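Local structure of tyrosine-protein phosphatase non-receptor type 18 (Homo sapiens, 2OC3) at residues V69-L79 with S88-I96. The protein removes phosphate from phosphotyrosine in proteins, including autophosphorylated tyrosine kinases, through the catalytic domain that makes up this chain. Residues are numbered along the deposited sequence; the frame is centred on the assembly and turned at random.
Sequences VLPYDQTRVIL and SDYINGNFI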
loop_
_atom_site.group_PDB
_atom_site.type_symbol
_atom_site.label_atom_id
_atom_site.label_comp_id
_atom_site.label_asym_id
_atom_site.label_seq_id
_atom_site.Cartn_x
_atom_site.Cartn_y
_atom_site.Cartn_z
ATOM N N VAL A 69 9.062 -6.786 -10.634
ATOM C CA VAL A 69 8.358 -5.652 -10.037
ATOM C C VAL A 69 9.353 -4.523 -9.783
ATOM O O VAL A 69 10.128 -4.550 -8.848
ATOM C CB VAL A 69 7.623 -6.015 -8.727
ATOM C CG1 VAL A 69 6.937 -4.798 -8.201
ATOM C CG2 VAL A 69 6.585 -7.126 -9.001
ATOM N N LEU A 70 9.341 -3.556 -10.690
ATOM C CA LEU A 70 10.172 -2.364 -10.580
ATOM C C LEU A 70 9.298 -1.125 -10.523
ATOM O O LEU A 70 8.349 -1.026 -11.286
ATOM C CB LEU A 70 11.072 -2.272 -11.815
ATOM C CG LEU A 70 12.009 -3.467 -12.070
ATOM C CD1 LEU A 70 12.726 -3.299 -13.428
ATOM C CD2 LEU A 70 12.955 -3.644 -10.938
ATOM N N PRO A 71 9.651 -0.157 -9.692
ATOM C CA PRO A 71 8.808 1.019 -9.576
ATOM C C PRO A 71 8.920 1.860 -10.842
ATOM O O PRO A 71 9.996 2.022 -11.415
ATOM C CB PRO A 71 9.441 1.770 -8.380
ATOM C CG PRO A 71 10.879 1.410 -8.448
ATOM C CD PRO A 71 10.867 -0.036 -8.860
ATOM N N TYR A 72 7.819 2.443 -11.272
ATOM C CA TYR A 72 7.897 3.319 -12.446
ATOM C C TYR A 72 8.642 4.565 -12.039
ATOM O O TYR A 72 8.412 5.129 -10.977
ATOM C CB TYR A 72 6.505 3.728 -12.886
ATOM C CG TYR A 72 5.637 2.552 -13.338
ATOM C CD1 TYR A 72 6.195 1.554 -14.126
ATOM C CD2 TYR A 72 4.276 2.455 -13.011
ATOM C CE1 TYR A 72 5.449 0.486 -14.589
ATOM C CE2 TYR A 72 3.516 1.352 -13.498
ATOM C CZ TYR A 72 4.134 0.401 -14.290
ATOM O OH TYR A 72 3.466 -0.751 -14.783
ATOM N N ASP A 73 9.570 5.004 -12.871
ATOM C CA ASP A 73 10.323 6.229 -12.567
ATOM C C ASP A 73 9.432 7.441 -12.349
ATOM O O ASP A 73 9.790 8.347 -11.612
ATOM C CB ASP A 73 11.247 6.557 -13.749
ATOM C CG ASP A 73 12.335 5.496 -13.991
ATOM O OD1 ASP A 73 13.004 5.078 -13.006
ATOM O OD2 ASP A 73 12.556 5.090 -15.166
ATOM N N GLN A 74 8.320 7.499 -13.063
ATOM C CA GLN A 74 7.497 8.707 -13.114
ATOM C C GLN A 74 6.885 9.117 -11.771
ATOM O O GLN A 74 6.541 10.283 -11.560
ATOM C CB GLN A 74 6.391 8.531 -14.143
ATOM C CG GLN A 74 6.869 8.491 -15.590
ATOM C CD GLN A 74 7.715 7.318 -15.941
ATOM O OE1 GLN A 74 7.514 6.183 -15.486
ATOM N NE2 GLN A 74 8.709 7.577 -16.853
ATOM N N THR A 75 6.690 8.137 -10.894
ATOM C CA THR A 75 5.997 8.310 -9.625
ATOM C C THR A 75 6.852 7.699 -8.485
ATOM O O THR A 75 6.347 7.559 -7.373
ATOM C CB THR A 75 4.643 7.580 -9.656
ATOM O OG1 THR A 75 4.890 6.203 -9.952
ATOM C CG2 THR A 75 3.671 8.207 -10.672
ATOM N N ARG A 76 8.108 7.316 -8.719
ATOM C CA ARG A 76 8.863 6.635 -7.675
ATOM C C ARG A 76 9.136 7.540 -6.490
ATOM O O ARG A 76 9.274 8.749 -6.611
ATOM C CB ARG A 76 10.188 6.030 -8.173
ATOM C CG ARG A 76 11.272 7.009 -8.482
ATOM C CD ARG A 76 12.525 6.273 -8.930
ATOM N NE ARG A 76 13.684 7.147 -9.091
ATOM C CZ ARG A 76 14.708 7.263 -8.239
ATOM N NH1 ARG A 76 15.715 8.091 -8.547
ATOM N NH2 ARG A 76 14.774 6.576 -7.098
ATOM N N VAL A 77 9.266 6.930 -5.317
ATOM C CA VAL A 77 9.633 7.645 -4.095
ATOM C C VAL A 77 11.123 7.909 -4.140
ATOM O O VAL A 77 11.915 6.990 -4.202
ATOM C CB VAL A 77 9.287 6.767 -2.865
ATOM C CG1 VAL A 77 9.845 7.438 -1.595
ATOM C CG2 VAL A 77 7.804 6.569 -2.740
ATOM N N ILE A 78 11.513 9.177 -4.077
ATOM C CA ILE A 78 12.908 9.575 -4.067
ATOM C C ILE A 78 13.271 9.919 -2.632
ATOM O O ILE A 78 12.724 10.854 -2.048
ATOM C CB ILE A 78 13.150 10.812 -4.966
ATOM C CG1 ILE A 78 12.623 10.574 -6.365
ATOM C CG2 ILE A 78 14.639 11.168 -5.004
ATOM C CD1 ILE A 78 13.481 9.709 -7.149
ATOM N N LEU A 79 14.143 9.127 -2.050
ATOM C CA LEU A 79 14.575 9.363 -0.660
ATOM C C LEU A 79 15.686 10.421 -0.649
ATOM O O LEU A 79 16.596 10.418 -1.510
ATOM C CB LEU A 79 15.063 8.067 -0.020
ATOM C CG LEU A 79 13.981 6.966 0.083
ATOM C CD1 LEU A 79 14.571 5.651 0.619
ATOM C CD2 LEU A 79 12.765 7.448 0.913
ATOM N N SER A 88 21.590 6.134 -0.631
ATOM C CA SER A 88 20.960 6.158 -1.955
ATOM C C SER A 88 19.529 6.715 -1.929
ATOM O O SER A 88 18.816 6.621 -0.916
ATOM C CB SER A 88 20.887 4.716 -2.460
ATOM O OG SER A 88 19.959 4.496 -3.509
ATOM N N ASP A 89 19.091 7.275 -3.044
ATOM C CA ASP A 89 17.712 7.751 -3.165
ATOM C C ASP A 89 16.655 6.679 -3.452
ATOM O O ASP A 89 15.478 6.986 -3.482
ATOM C CB ASP A 89 17.601 8.889 -4.173
ATOM C CG ASP A 89 17.685 8.463 -5.632
ATOM O OD1 ASP A 89 17.496 7.287 -5.983
ATOM O OD2 ASP A 89 17.931 9.363 -6.503
ATOM N N TYR A 90 17.093 5.441 -3.597
ATOM C CA TYR A 90 16.259 4.407 -4.173
ATOM C C TYR A 90 15.520 3.551 -3.126
ATOM O O TYR A 90 16.101 3.035 -2.182
ATOM C CB TYR A 90 17.042 3.480 -5.098
ATOM C CG TYR A 90 16.154 2.456 -5.713
ATOM C CD1 TYR A 90 15.364 2.751 -6.832
ATOM C CD2 TYR A 90 16.012 1.221 -5.136
ATOM C CE1 TYR A 90 14.518 1.831 -7.404
ATOM C CE2 TYR A 90 15.163 0.238 -5.740
ATOM C CZ TYR A 90 14.414 0.563 -6.860
ATOM O OH TYR A 90 13.548 -0.305 -7.492
ATOM N N ILE A 91 14.216 3.415 -3.364
ATOM C CA ILE A 91 13.394 2.371 -2.710
ATOM C C ILE A 91 12.386 1.868 -3.715
ATOM O O ILE A 91 11.916 2.598 -4.594
ATOM C CB ILE A 91 12.695 2.882 -1.406
ATOM C CG1 ILE A 91 12.082 1.685 -0.642
ATOM C CG2 ILE A 91 11.658 3.927 -1.704
ATOM C CD1 ILE A 91 11.770 1.961 0.824
ATOM N N ASN A 92 12.060 0.585 -3.626
ATOM C CA ASN A 92 11.015 0.044 -4.472
ATOM C C ASN A 92 9.666 0.478 -3.930
ATOM O O ASN A 92 9.068 -0.182 -3.070
ATOM C CB ASN A 92 11.122 -1.476 -4.627
ATOM C CG ASN A 92 10.248 -1.998 -5.735
ATOM O OD1 ASN A 92 9.102 -1.603 -5.856
ATOM N ND2 ASN A 92 10.791 -2.921 -6.539
ATOM N N GLY A 93 9.215 1.644 -4.389
ATOM C CA GLY A 93 7.954 2.216 -3.948
ATOM C C GLY A 93 7.560 3.364 -4.843
ATOM O O GLY A 93 8.399 3.999 -5.495
ATOM N N ASN A 94 6.251 3.613 -4.888
ATOM C CA ASN A 94 5.666 4.664 -5.729
ATOM C C ASN A 94 4.609 5.433 -4.956
ATOM O O ASN A 94 3.873 4.861 -4.152
ATOM C CB ASN A 94 4.996 4.098 -6.985
ATOM C CG ASN A 94 5.980 3.466 -7.916
ATOM O OD1 ASN A 94 6.260 2.272 -7.832
ATOM N ND2 ASN A 94 6.535 4.266 -8.825
ATOM N N PHE A 95 4.507 6.732 -5.224
ATOM C CA PHE A 95 3.392 7.521 -4.757
ATOM C C PHE A 95 2.161 7.239 -5.586
ATOM O O PHE A 95 2.268 7.055 -6.818
ATOM C CB PHE A 95 3.726 9.013 -4.851
ATOM C CG PHE A 95 4.706 9.484 -3.820
ATOM C CD1 PHE A 95 4.320 9.633 -2.511
ATOM C CD2 PHE A 95 6.025 9.818 -4.139
ATOM C CE1 PHE A 95 5.193 10.110 -1.530
ATOM C CE2 PHE A 95 6.917 10.281 -3.110
ATOM C CZ PHE A 95 6.482 10.404 -1.850
ATOM N N ILE A 96 1.000 7.294 -4.930
ATOM C CA ILE A 96 -0.314 7.205 -5.547
ATOM C C ILE A 96 -1.125 8.432 -5.084
ATOM O O ILE A 96 -1.144 8.763 -3.898
ATOM C CB ILE A 96 -1.048 5.904 -5.235
ATOM C CG1 ILE A 96 -0.215 4.689 -5.712
ATOM C CG2 ILE A 96 -2.440 5.913 -5.902
ATOM C CD1 ILE A 96 -0.877 3.288 -5.400
HETATM O O HOH W 1 12.813 4.999 -5.695
#
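Asn-94 turns its side-chain amide nitrogen into the bend of 69-79, where ND2 gives a hydrogen bond to Thr-75 OG1 at 2.8 Å, 33° out of the amide plane, and a weak one to Tyr-72 O; OG1 also hydrogen-bonds Gln-274 O. Right beside it the backbones pair: Phe-95 N donates a hydrogen bond to Thr-75 O at 2.9 Å and Val-77 N one to Gly-93 O at 3.1 Å, framing the antiparallel, non-hydrogen-bonded pair Arg-76 and Asn-94. Val-77 CG2 lies on one face of the Phe-95 ring as a CH-pi contact, while CB, with CG1 beside it, meets Ile-91 CG2 at 3.9 Å, the two side chains pointing the same way. Strand 93-97 edges the large mixed sheet of the tyrosine phosphatase fold, and the chain turns a corner at Asn-92. Leu-79 and Ile-91 both touch Leu-122 of helix 116-125. Ahead of the corner, Leu-79 N donates to Asp-89 O at 2.9 Å. Arg-76 sets NH2 3.0 Å from Asp-89 OD1 in a salt bridge, in the guanidinium plane but above that of the carboxylate. A water joins the same NH2 to Val-77 O and Ile-91 N. At the corner itself, Asn-92 ND2 donates to Val-69 O, 2.9 Å away, while Arg-275 binds OD1 of both Asn-92 and Asn-94.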